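Local coordinates for protein sensor-type histidine kinase prrB (Mycobacterium tuberculosis, PDB 1YSR) that binds ATP through its C-terminal domain and phosphorylates histidine, probably as the membrane sensor kinase of a two-component regulatory system, at residues P26-S31 and T65-S70. Numbering follows the deposited sequence.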
loop_
_atom_site.group_PDB
_atom_site.type_symbol
_atom_site.label_atom_id
_atom_site.label_comp_id
_atom_site.label_asym_id
_atom_site.label_seq_id
_atom_site.Cartn_x
_atom_site.Cartn_y
_atom_site.Cartn_z
ATOM N N PRO A 26 17.357 -13.384 -7.683
ATOM C CA PRO A 26 17.395 -14.851 -7.525
ATOM C C PRO A 26 18.342 -15.215 -6.382
ATOM O O PRO A 26 19.338 -14.532 -6.165
ATOM C CB PRO A 26 17.943 -15.345 -8.873
ATOM C CG PRO A 26 18.752 -14.153 -9.431
ATOM C CD PRO A 26 17.936 -12.926 -8.967
ATOM N N ASP A 27 18.033 -16.244 -5.615
ATOM C CA ASP A 27 18.993 -16.609 -4.565
ATOM C C ASP A 27 19.040 -15.649 -3.357
ATOM O O ASP A 27 19.662 -15.995 -2.345
ATOM C CB ASP A 27 20.425 -16.668 -5.117
ATOM C CG ASP A 27 20.603 -17.691 -6.225
ATOM O OD1 ASP A 27 20.304 -18.882 -5.971
ATOM O OD2 ASP A 27 21.069 -17.279 -7.330
ATOM N N LEU A 28 18.474 -14.433 -3.465
ATOM C CA LEU A 28 18.345 -13.599 -2.262
ATOM C C LEU A 28 17.361 -14.258 -1.308
ATOM O O LEU A 28 16.303 -14.675 -1.739
ATOM C CB LEU A 28 17.912 -12.169 -2.638
ATOM C CG LEU A 28 17.483 -11.299 -1.452
ATOM C CD1 LEU A 28 18.670 -11.029 -0.500
ATOM C CD2 LEU A 28 16.843 -9.981 -1.970
ATOM N N ASP A 29 17.703 -14.394 -0.027
ATOM C CA ASP A 29 16.788 -14.895 1.012
ATOM C C ASP A 29 16.236 -13.621 1.663
ATOM O O ASP A 29 16.961 -12.932 2.393
ATOM C CB ASP A 29 17.539 -15.703 2.101
ATOM C CG ASP A 29 16.632 -16.204 3.258
ATOM O OD1 ASP A 29 15.478 -15.717 3.488
ATOM O OD2 ASP A 29 17.094 -17.139 4.013
ATOM N N VAL A 30 14.992 -13.289 1.351
ATOM C CA VAL A 30 14.421 -12.031 1.856
ATOM C C VAL A 30 13.033 -12.346 2.413
ATOM O O VAL A 30 12.230 -13.066 1.760
ATOM C CB VAL A 30 14.384 -10.929 0.779
ATOM C CG1 VAL A 30 13.666 -11.427 -0.494
ATOM C CG2 VAL A 30 13.702 -9.611 1.394
ATOM N N SER A 31 12.743 -11.828 3.608
ATOM C CA SER A 31 11.513 -12.143 4.251
ATOM C C SER A 31 11.147 -11.118 5.312
ATOM O O SER A 31 11.993 -10.362 5.809
ATOM C CB SER A 31 11.657 -13.503 4.954
ATOM O OG SER A 31 12.451 -13.300 6.122
ATOM N N THR A 65 23.064 -11.335 0.559
ATOM C CA THR A 65 22.345 -12.554 0.142
ATOM C C THR A 65 21.230 -12.860 1.115
ATOM O O THR A 65 20.424 -13.775 0.880
ATOM C CB THR A 65 23.301 -13.816 0.158
ATOM O OG1 THR A 65 23.819 -13.956 1.482
ATOM C CG2 THR A 65 24.454 -13.611 -0.755
ATOM N N LEU A 66 21.187 -12.135 2.248
ATOM C CA LEU A 66 20.132 -12.291 3.255
ATOM C C LEU A 66 19.681 -10.871 3.682
ATOM O O LEU A 66 20.513 -9.980 3.985
ATOM C CB LEU A 66 20.613 -13.099 4.506
ATOM C CG LEU A 66 19.710 -13.212 5.726
ATOM C CD1 LEU A 66 18.619 -14.232 5.406
ATOM C CD2 LEU A 66 20.575 -13.779 6.922
ATOM N N VAL A 67 18.372 -10.682 3.632
ATOM C CA VAL A 67 17.685 -9.462 4.069
ATOM C C VAL A 67 16.458 -9.831 4.903
ATOM O O VAL A 67 15.699 -10.753 4.538
ATOM C CB VAL A 67 17.210 -8.622 2.837
ATOM C CG1 VAL A 67 16.285 -7.467 3.293
ATOM C CG2 VAL A 67 18.421 -8.119 2.037
ATOM N N GLN A 68 16.245 -9.131 6.008
ATOM C CA GLN A 68 15.070 -9.323 6.831
ATOM C C GLN A 68 14.447 -7.988 7.029
ATOM O O GLN A 68 15.157 -7.017 7.440
ATOM C CB GLN A 68 15.472 -9.846 8.226
ATOM C CG GLN A 68 15.990 -11.295 8.138
ATOM C CD GLN A 68 16.481 -11.822 9.494
ATOM O OE1 GLN A 68 16.650 -11.063 10.470
ATOM N NE2 GLN A 68 16.682 -13.117 9.556
ATOM N N LEU A 69 13.143 -7.942 6.772
ATOM C CA LEU A 69 12.325 -6.749 7.019
ATOM C C LEU A 69 11.607 -6.957 8.356
ATOM O O LEU A 69 11.165 -8.072 8.692
ATOM C CB LEU A 69 11.275 -6.624 5.921
ATOM C CG LEU A 69 11.855 -6.680 4.506
ATOM C CD1 LEU A 69 10.754 -6.580 3.359
ATOM C CD2 LEU A 69 13.044 -5.650 4.298
ATOM N N SER A 70 11.419 -5.878 9.095
ATOM C CA SER A 70 10.628 -5.959 10.328
ATOM C C SER A 70 9.905 -4.668 10.631
ATOM O O SER A 70 10.323 -3.620 10.181
ATOM C CB SER A 70 11.483 -6.315 11.522
ATOM O OG SER A 70 12.581 -5.434 11.704
HETATM O O HOH W 1 15.158 -13.506 5.119
#
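Asp29 and Leu66 both carry CG trans to their own backbone N (chi1 177° and 172°), and this lays the two side chains side by side on one face of a parallel strand pair, Leu66 CD1 resting 3.5 Å from Asp29 CG. The pair forms one edge of the mixed sheet in the histidine kinase ATP-binding domain, an alpha/beta sandwich of the HSP90/gyrase B type: strand 29-32 is outermost, and strand 66-74 joins it to the antiparallel strand 77-84. Between the two strands the chain passes through strand 39-42 and helix 44-61. Their short axes run 4.8 Å apart and almost exactly parallel.

Four backbone bonds form the ladder, with Asp29 and Ser31 each giving N and O to segment 65-70. Asp29 N donates to Thr65 O and Asp29 O accepts from Val67 N, both bonds nearly straight. Ser31 O takes Leu69 N at 2.8 Å, whereas Ser31 N reaches Val67 O over a longer 3.3 Å and with a bend. Val67 O also receives the CA-H of Val30.

On the opposite face the two valines meet, Val30 CG2 lying 3.9 Å from Val67 CG1 and both side chains pointing the same way; from the loop before the strand, Leu28 CD1 reaches Val67 CG2, the other branch. Helix 10-24 covers this face, Ala18 and Ala22 packing on Val30, while Ile82 of the next strand adjoins Val67. At the start of the pair, Asn85 bonds both Thr65 OG1 and Leu66 N.

On the Asp29 face a water links side chains to the ladder: it is hydrogen-bonded to Asp29 OD1 at 2.8 Å, to Val67 O, and to Ser31 OG at 2.9 Å.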